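PDB 6YQ4: tannase from Fusobacterium nucleatum subsp. nucleatum ATCC 25586, which hydrolyses gallotannins, detoxifying these plant polyphenols for the bacterium, probably as a serine esterase of the alpha/beta-hydrolase fold. Local coordinates for residues A[160-165]-A[198-203]; A[81-86]-A[117-122]. One frame throughout, in Å; residues are numbered along the deposited sequence.

Interaction 1 (A[160-165]-A[198-203]); sequences IISNGT and DDIFAV
Strands 160-163 and 202-206 run parallel, Ile161 level with Ala202 and Ser162 level with Val203, as neighbours in the central sheet of an alpha/beta-hydrolase fold. Helix 167-177 lies in the connection between them, a beta-alpha-beta crossover. Ser162 N gives a hydrogen bond of 2.9 Å to Ala202 O, and the CA-H of Ile161 approaches the same oxygen. At the start of the pairing Ile160 O takes two donors, Phe201 N at 2.9 Å and Ala202 N at 3.2 Å; the first lies in the carbonyl plane and the second is tilted from it. This bifurcated acceptor sits where the loop 198-201 passes into strand 202-206.

Ile161 and Ala202, both apolar, occupy one face, where Ile161 CG2 stands 4.3 Å from Ala202 CB and the short alanine leaves room for Trp488 of the covering helix 482-493. On the other face Ser162 and Val203 meet helix 167-177. Ile160 and Ile200 cross at about a right angle, their CG2 methyls 3.8 Å apart. Phe201 turns its CB toward Ile160 O, but with CG anti to the backbone N (chi1 180°) its ring leads away to Tyr435 and Val492. Ile200 has CG1 between its backbone N and carbonyl carbon (chi1 60°), and its extended chain brings CD1 to 3.4 Å from Ser162 CB.

Interaction 2 (A[81-86]-A[117-122]); sequences GYMPGK and RGRTLT
Gly81 O receives Arg119 NE in a fairly straight hydrogen bond of 2.8 Å, joining two irregular loops that follow parallel strands 73-76 and 110-114 of the alpha/beta-hydrolase sheet. The acceptor lies at the edge of the guanidinium, in its plane. Gly81 and Tyr82 both have positive phi, readily adopted by glycine but less common for tyrosine. This backbone path leaves Tyr82 O facing Arg119 N, 2.8 Å away in the carbonyl plane, in a distinctly bent hydrogen bond; successive carbonyls thus hold one arginine by backbone and side chain. The tyrosine ring leads elsewhere, its OH bonded to Ile209 O.

Met83, bent at chi2 and chi3, folds back to lay SD over the centre of the guanidinium, 3.6 Å from Arg119 CZ; its polarisable sulfur suits a flat cation. Arg119 is extended from CG to NE, and its NH1 is hydrogen-bonded to Asn367 OD1 and Arg236 O. Together, the edge bond, the sulfur over one face and these outer partners restrict rotation of the group.

Pro84 then packs on the backbone of Gly118, with Pro84 N 3.2 Å from Gly118 CA. Gly118, first residue of the type I turn 118-121, has no side chain, and Met83 C and Pro84 N lie directly against its CA. Leu121 CD2 reaches Pro84 CG at 4.3 Å, while the adjacent Pro84 CD comes within 3.7 Å of Thr120 OG1.

How the interactions relate
Interactions 1 and 2 belong to the same sheet-based domain, interaction 2 in loops after strands 73-76 and 110-114 and interaction 1 on strand 160-163, which is next to 73-76. Their centres are 20 Å apart and their nearest atoms about 6 Å, without touching. Both lead toward the probable active site: segment 160-165 carries Gly164 of a likely nucleophile elbow, with Ser166, His476 and Asp444 as the presumed triad, and Gly81 lies near these residues without touching them, about 3 Å from a glycerol, probably a crystallisation additive that may mark a pocket. Helix 167-177 joins them, packing on Ser162 and Ile200 and on Tyr82. The magnesium is about 10 Å from the Ile160 side chain.

Interaction 1 (A[160-165]-A[198-203])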
# COMPACT_ATOMS: atom_id res chain seq x y z
N ILE A 160 -16.84 5.07 1.27
CA ILE A 160 -15.79 4.38 1.99
C ILE A 160 -14.44 4.89 1.49
O ILE A 160 -14.14 4.79 0.30
CB ILE A 160 -15.90 2.85 1.80
CG1 ILE A 160 -17.14 2.30 2.52
CG2 ILE A 160 -14.65 2.16 2.31
CD1 ILE A 160 -17.39 0.83 2.23
N ILE A 161 -13.63 5.43 2.40
CA ILE A 161 -12.27 5.85 2.06
C ILE A 161 -11.31 4.85 2.68
O ILE A 161 -11.18 4.77 3.91
CB ILE A 161 -11.95 7.27 2.52
CG1 ILE A 161 -13.03 8.24 2.03
CG2 ILE A 161 -10.52 7.69 2.02
CD1 ILE A 161 -14.13 8.50 3.04
N SER A 162 -10.63 4.09 1.82
CA SER A 162 -9.58 3.17 2.24
C SER A 162 -8.30 3.92 2.59
O SER A 162 -7.97 4.92 1.95
CB SER A 162 -9.31 2.18 1.12
OG SER A 162 -8.61 1.05 1.56
N ASN A 163 -7.57 3.41 3.60
CA ASN A 163 -6.23 3.88 3.94
C ASN A 163 -5.32 2.69 4.30
O ASN A 163 -5.76 1.67 4.83
CB ASN A 163 -6.26 4.87 5.12
CG ASN A 163 -4.97 5.68 5.24
OD1 ASN A 163 -4.40 6.12 4.24
ND2 ASN A 163 -4.51 5.88 6.48
N GLY A 164 -4.04 2.83 3.97
CA GLY A 164 -3.03 1.84 4.30
C GLY A 164 -1.65 2.39 4.04
O GLY A 164 -1.47 3.43 3.40
N THR A 165 -0.66 1.67 4.55
CA THR A 165 0.74 2.03 4.43
C THR A 165 1.50 0.81 3.96
O THR A 165 1.32 -0.28 4.51
CB THR A 165 1.32 2.50 5.78
OG1 THR A 165 0.68 3.71 6.21
CG2 THR A 165 2.82 2.73 5.67
N ASP A 198 -18.07 -4.71 -3.18
CA ASP A 198 -16.81 -4.34 -2.53
C ASP A 198 -16.11 -3.15 -3.18
O ASP A 198 -14.97 -2.84 -2.81
CB ASP A 198 -15.87 -5.56 -2.47
CG ASP A 198 -15.68 -6.23 -3.82
OD1 ASP A 198 -15.28 -5.52 -4.77
OD2 ASP A 198 -15.92 -7.46 -3.94
N ASP A 199 -16.76 -2.44 -4.10
CA ASP A 199 -16.16 -1.22 -4.64
C ASP A 199 -16.17 -0.13 -3.57
O ASP A 199 -17.05 -0.10 -2.70
CB ASP A 199 -16.91 -0.76 -5.89
CG ASP A 199 -18.33 -0.35 -5.59
OD1 ASP A 199 -19.12 -1.23 -5.16
OD2 ASP A 199 -18.66 0.84 -5.78
N ILE A 200 -15.18 0.77 -3.61
CA ILE A 200 -15.04 1.80 -2.59
C ILE A 200 -15.04 3.18 -3.23
O ILE A 200 -14.96 3.33 -4.44
CB ILE A 200 -13.79 1.60 -1.70
CG1 ILE A 200 -12.51 1.64 -2.51
CG2 ILE A 200 -13.87 0.29 -0.96
CD1 ILE A 200 -11.32 1.84 -1.66
N PHE A 201 -15.13 4.21 -2.37
CA PHE A 201 -15.29 5.57 -2.86
C PHE A 201 -13.95 6.23 -3.18
O PHE A 201 -13.84 6.95 -4.18
CB PHE A 201 -16.08 6.41 -1.86
CG PHE A 201 -16.29 7.85 -2.30
CD1 PHE A 201 -17.23 8.18 -3.25
CD2 PHE A 201 -15.50 8.86 -1.76
CE1 PHE A 201 -17.42 9.53 -3.67
CE2 PHE A 201 -15.66 10.18 -2.15
CZ PHE A 201 -16.63 10.52 -3.12
N ALA A 202 -12.92 6.00 -2.37
CA ALA A 202 -11.64 6.65 -2.59
C ALA A 202 -10.54 5.85 -1.91
O ALA A 202 -10.79 5.16 -0.92
CB ALA A 202 -11.65 8.09 -2.07
N VAL A 203 -9.34 5.94 -2.46
CA VAL A 203 -8.17 5.21 -1.99
C VAL A 203 -7.16 6.23 -1.49
O VAL A 203 -6.87 7.20 -2.19
CB VAL A 203 -7.54 4.36 -3.12
CG1 VAL A 203 -6.20 3.83 -2.69
CG2 VAL A 203 -8.43 3.24 -3.51

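Interaction 2 (A[81-86]-A[117-122])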
# COMPACT_ATOMS: atom_id res chain seq x y z
N GLY A 81 4.19 -5.56 5.57
CA GLY A 81 4.95 -6.73 5.19
C GLY A 81 4.14 -7.85 4.58
O GLY A 81 4.70 -8.92 4.29
N TYR A 82 2.85 -7.64 4.36
CA TYR A 82 1.91 -8.67 3.94
C TYR A 82 1.70 -9.69 5.04
O TYR A 82 1.30 -10.83 4.76
CB TYR A 82 2.34 -9.34 2.62
CG TYR A 82 2.12 -8.43 1.44
CD1 TYR A 82 0.84 -8.19 0.94
CD2 TYR A 82 3.19 -7.77 0.85
CE1 TYR A 82 0.64 -7.32 -0.12
CE2 TYR A 82 2.99 -6.89 -0.21
CZ TYR A 82 1.72 -6.69 -0.71
OH TYR A 82 1.55 -5.83 -1.79
N MET A 83 1.96 -9.28 6.26
CA MET A 83 1.78 -10.02 7.50
C MET A 83 0.37 -9.79 8.03
O MET A 83 -0.27 -8.79 7.70
CB MET A 83 2.82 -9.57 8.52
CG MET A 83 4.22 -9.98 8.16
SD MET A 83 4.47 -11.74 8.53
CE MET A 83 4.41 -11.72 10.31
N PRO A 84 -0.14 -10.70 8.86
CA PRO A 84 -1.47 -10.50 9.45
C PRO A 84 -1.58 -9.16 10.18
O PRO A 84 -0.69 -8.77 10.94
CB PRO A 84 -1.59 -11.66 10.44
CG PRO A 84 -0.61 -12.67 9.98
CD PRO A 84 0.52 -11.90 9.39
N GLY A 85 -2.69 -8.48 9.98
CA GLY A 85 -2.87 -7.21 10.65
C GLY A 85 -4.15 -7.10 11.43
O GLY A 85 -5.24 -7.29 10.89
N LYS A 86 -4.05 -6.77 12.71
CA LYS A 86 -5.24 -6.74 13.54
C LYS A 86 -5.99 -5.44 13.29
O LYS A 86 -5.43 -4.46 12.80
CB LYS A 86 -4.88 -6.87 15.03
CG LYS A 86 -4.38 -8.23 15.45
CD LYS A 86 -5.38 -8.95 16.34
CE LYS A 86 -4.95 -10.39 16.66
NZ LYS A 86 -4.23 -10.54 17.96
N ARG A 117 -6.05 -11.38 7.36
CA ARG A 117 -5.02 -12.41 7.44
C ARG A 117 -3.77 -11.97 6.68
O ARG A 117 -3.79 -11.05 5.86
CB ARG A 117 -5.50 -13.74 6.86
CG ARG A 117 -6.74 -14.33 7.53
CD ARG A 117 -7.27 -15.49 6.71
NE ARG A 117 -8.14 -15.02 5.63
CZ ARG A 117 -8.48 -15.74 4.57
NH1 ARG A 117 -8.04 -16.98 4.45
NH2 ARG A 117 -9.26 -15.22 3.64
N GLY A 118 -2.67 -12.64 6.97
CA GLY A 118 -1.39 -12.33 6.36
C GLY A 118 -0.59 -13.60 6.21
O GLY A 118 -1.03 -14.69 6.58
N ARG A 119 0.64 -13.42 5.72
CA ARG A 119 1.37 -14.46 5.03
C ARG A 119 1.90 -15.56 5.95
O ARG A 119 2.15 -16.67 5.47
CB ARG A 119 2.52 -13.83 4.22
CG ARG A 119 3.47 -12.98 5.07
CD ARG A 119 4.55 -12.44 4.18
NE ARG A 119 5.53 -11.58 4.85
CZ ARG A 119 6.53 -12.01 5.61
NH1 ARG A 119 6.66 -13.33 5.93
NH2 ARG A 119 7.37 -11.12 6.12
N THR A 120 2.08 -15.31 7.24
CA THR A 120 2.60 -16.35 8.13
C THR A 120 1.51 -17.16 8.83
O THR A 120 1.83 -18.12 9.53
CB THR A 120 3.53 -15.76 9.19
OG1 THR A 120 2.88 -14.68 9.84
CG2 THR A 120 4.81 -15.24 8.56
N LEU A 121 0.24 -16.83 8.63
CA LEU A 121 -0.84 -17.43 9.41
C LEU A 121 -1.08 -18.90 9.05
O LEU A 121 -1.15 -19.28 7.88
CB LEU A 121 -2.11 -16.63 9.16
CG LEU A 121 -3.21 -16.50 10.19
CD1 LEU A 121 -2.65 -16.35 11.62
CD2 LEU A 121 -4.01 -15.25 9.78
N THR A 122 -1.24 -19.73 10.07
CA THR A 122 -1.58 -21.14 9.87
C THR A 122 -2.92 -21.48 10.51
O THR A 122 -3.41 -20.78 11.41
CB THR A 122 -0.51 -22.12 10.44
OG1 THR A 122 -0.33 -21.91 11.85
CG2 THR A 122 0.83 -21.98 9.73